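Local coordinates for protein 3-dehydroquinate dehydratase (Clostridium difficile, PDB 3JS3) that catalyses the cis-dehydration of 3-dehydroquinate to 3-dehydroshikimate through an imine intermediate, the third step of the chorismate pathway, at residues Lys21-Ile26 with Leu46-Trp51. Numbering follows the deposited sequence.
Sequences KICVPI and LDIIEW. With DHS (3-amino-4,5-dihydroxy-cyclohex-1-enecarboxylate), chain E.
Ile22 O is gripped by two amides of the partner segment: Asp47 N and Ile48 N both donate to it at 3.0 Å, the former in the carbonyl plane and the latter somewhat tilted from it. Asp47 returns a bond, its OD2 accepting Ile22 N at 2.8 Å through the anti lone pair. With CG anti to its own carbonyl carbon (chi1 -62°), the carboxylate turns back to Lys21-Ile22, and a side chain takes the amide of Ile22 just before strand 48-51 begins. Parallel pairing then runs from Cys23 with Ile48 to Ile26 with Trp51. Its bonds differ in approach: Glu50 N sits 43° above the carbonyl plane of Val24 O, whereas Ile26 N meets Glu50 O almost head-on, at 2.7 Å.

On the face of Val24, Ile26, Ile49 and Trp51, Ile26 CD1 presses on Ile49 CG2 at 3.5 Å, tight for two carbons, and helix 62-76 covers both. On the face of Cys23, Pro25, Ile48 and Glu50, Cys23 SG lies 3.6 Å from Glu50 CB. With CG anti to the backbone N (chi1 175°) and the chain extended beyond it, Glu50 reaches past the Pro25 ring to DHS, its OE1 and OE2 accepting DHS O3 and O2 at 2.6 and 2.5 Å. Thr84 OG1 also bonds OE2; Ser236 and Gln240, near Pro25, hold the same ligand. Helix 31-41 links these strands in a beta-alpha-beta unit of the type I dehydroquinase TIM barrel, whose substrate site lies at the C-terminal ends of its strands, where Glu50 stands.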
loop_
_atom_site.group_PDB
_atom_site.type_symbol
_atom_site.label_atom_id
_atom_site.label_comp_id
_atom_site.label_asym_id
_atom_site.label_seq_id
_atom_site.Cartn_x
_atom_site.Cartn_y
_atom_site.Cartn_z
ATOM N N LYS A 21 -11.080 -1.067 -10.115
ATOM C CA LYS A 21 -11.255 -2.130 -11.067
ATOM C C LYS A 21 -9.932 -2.579 -11.642
ATOM O O LYS A 21 -9.096 -1.753 -12.027
ATOM C CB LYS A 21 -12.213 -1.692 -12.187
ATOM C CG LYS A 21 -13.507 -1.101 -11.663
ATOM C CD LYS A 21 -14.175 -2.012 -10.627
ATOM C CE LYS A 21 -15.366 -1.342 -10.022
ATOM N NZ LYS A 21 -15.893 -2.159 -8.942
ATOM N N ILE A 22 -9.742 -3.895 -11.682
ATOM C CA ILE A 22 -8.518 -4.472 -12.212
ATOM C C ILE A 22 -8.593 -4.647 -13.712
ATOM O O ILE A 22 -9.547 -5.247 -14.240
ATOM C CB ILE A 22 -8.215 -5.862 -11.598
ATOM C CG1 ILE A 22 -8.008 -5.740 -10.100
ATOM C CG2 ILE A 22 -6.972 -6.467 -12.267
ATOM C CD1 ILE A 22 -7.882 -7.094 -9.346
ATOM N N CYS A 23 -7.556 -4.175 -14.391
ATOM C CA CYS A 23 -7.460 -4.289 -15.827
ATOM C C CYS A 23 -6.257 -5.132 -16.165
ATOM O O CYS A 23 -5.169 -4.888 -15.670
ATOM C CB CYS A 23 -7.327 -2.925 -16.469
ATOM S SG CYS A 23 -7.284 -2.996 -18.287
ATOM N N VAL A 24 -6.455 -6.143 -16.995
ATOM C CA VAL A 24 -5.373 -7.025 -17.348
ATOM C C VAL A 24 -5.045 -6.874 -18.834
ATOM O O VAL A 24 -5.925 -6.975 -19.697
ATOM C CB VAL A 24 -5.704 -8.478 -16.981
ATOM C CG1 VAL A 24 -4.521 -9.385 -17.274
ATOM C CG2 VAL A 24 -6.108 -8.572 -15.480
ATOM N N PRO A 25 -3.780 -6.590 -19.136
ATOM C CA PRO A 25 -3.376 -6.419 -20.525
ATOM C C PRO A 25 -3.163 -7.711 -21.297
ATOM O O PRO A 25 -2.790 -8.713 -20.727
ATOM C CB PRO A 25 -2.014 -5.706 -20.406
ATOM C CG PRO A 25 -2.054 -5.040 -19.095
ATOM C CD PRO A 25 -2.772 -6.053 -18.223
ATOM N N ILE A 26 -3.427 -7.653 -22.594
ATOM C CA ILE A 26 -3.110 -8.732 -23.524
ATOM C C ILE A 26 -1.982 -8.116 -24.356
ATOM O O ILE A 26 -2.140 -7.033 -24.917
ATOM C CB ILE A 26 -4.317 -9.166 -24.353
ATOM C CG1 ILE A 26 -5.272 -9.947 -23.452
ATOM C CG2 ILE A 26 -3.891 -10.038 -25.521
ATOM C CD1 ILE A 26 -6.533 -10.392 -24.133
ATOM N N LEU A 46 -11.174 -10.680 -12.711
ATOM C CA LEU A 46 -10.727 -9.381 -13.193
ATOM C C LEU A 46 -11.932 -8.609 -13.678
ATOM O O LEU A 46 -13.014 -9.170 -13.830
ATOM C CB LEU A 46 -9.702 -9.559 -14.328
ATOM C CG LEU A 46 -10.197 -10.345 -15.543
ATOM C CD1 LEU A 46 -11.167 -9.470 -16.376
ATOM C CD2 LEU A 46 -9.013 -10.838 -16.402
ATOM N N ASP A 47 -11.738 -7.327 -13.947
ATOM C CA ASP A 47 -12.834 -6.481 -14.372
ATOM C C ASP A 47 -12.830 -6.074 -15.854
ATOM O O ASP A 47 -13.869 -6.121 -16.518
ATOM C CB ASP A 47 -12.830 -5.256 -13.504
ATOM C CG ASP A 47 -13.050 -5.592 -12.039
ATOM O OD1 ASP A 47 -14.107 -6.152 -11.731
ATOM O OD2 ASP A 47 -12.181 -5.259 -11.198
ATOM N N ILE A 48 -11.669 -5.705 -16.373
ATOM C CA ILE A 48 -11.549 -5.235 -17.736
ATOM C C ILE A 48 -10.315 -5.847 -18.355
ATOM O O ILE A 48 -9.359 -6.156 -17.659
ATOM C CB ILE A 48 -11.358 -3.682 -17.736
ATOM C CG1 ILE A 48 -12.462 -2.980 -16.940
ATOM C CG2 ILE A 48 -11.298 -3.103 -19.158
ATOM C CD1 ILE A 48 -12.195 -1.457 -16.724
ATOM N N ILE A 49 -10.314 -6.013 -19.663
ATOM C CA ILE A 49 -9.133 -6.519 -20.377
ATOM C C ILE A 49 -8.699 -5.407 -21.313
ATOM O O ILE A 49 -9.546 -4.766 -21.942
ATOM C CB ILE A 49 -9.445 -7.779 -21.211
ATOM C CG1 ILE A 49 -9.654 -8.986 -20.306
ATOM C CG2 ILE A 49 -8.309 -8.104 -22.185
ATOM C CD1 ILE A 49 -10.143 -10.237 -21.060
ATOM N N GLU A 50 -7.391 -5.142 -21.357
ATOM C CA GLU A 50 -6.818 -4.145 -22.265
ATOM C C GLU A 50 -6.049 -4.847 -23.364
ATOM O O GLU A 50 -5.159 -5.662 -23.082
ATOM C CB GLU A 50 -5.822 -3.215 -21.554
ATOM C CG GLU A 50 -5.094 -2.218 -22.514
ATOM C CD GLU A 50 -4.043 -1.290 -21.816
ATOM O OE1 GLU A 50 -3.249 -1.759 -20.991
ATOM O OE2 GLU A 50 -3.966 -0.107 -22.158
ATOM N N TRP A 51 -6.378 -4.556 -24.613
ATOM C CA TRP A 51 -5.586 -5.113 -25.688
ATOM C C TRP A 51 -4.526 -4.083 -26.086
ATOM O O TRP A 51 -4.822 -3.029 -26.662
ATOM C CB TRP A 51 -6.446 -5.596 -26.862
ATOM C CG TRP A 51 -5.633 -6.155 -27.987
ATOM C CD1 TRP A 51 -4.433 -6.766 -27.888
ATOM C CD2 TRP A 51 -6.004 -6.227 -29.370
ATOM N NE1 TRP A 51 -3.995 -7.156 -29.120
ATOM C CE2 TRP A 51 -4.948 -6.853 -30.049
ATOM C CE3 TRP A 51 -7.121 -5.811 -30.096
ATOM C CZ2 TRP A 51 -4.963 -7.069 -31.426
ATOM C CZ3 TRP A 51 -7.142 -6.019 -31.473
ATOM C CH2 TRP A 51 -6.065 -6.639 -32.122
HETATM C C1 DHS E . -0.262 0.990 -17.491
HETATM C C3 DHS E . -1.776 2.237 -19.061
HETATM C C4 DHS E . -1.888 0.954 -19.906
HETATM C C5 DHS E . -0.656 0.070 -19.790
HETATM C C6 DHS E . -0.390 -0.243 -18.326
HETATM C C7 DHS E . 0.476 0.854 -16.229
HETATM C C2 DHS E . -0.849 2.137 -17.859
HETATM O O2 DHS E . -2.077 1.351 -21.261
HETATM O O3 DHS E . -0.802 -1.209 -20.418
HETATM O O4 DHS E . 1.109 1.821 -15.724
HETATM O O5 DHS E . 0.480 -0.270 -15.679
#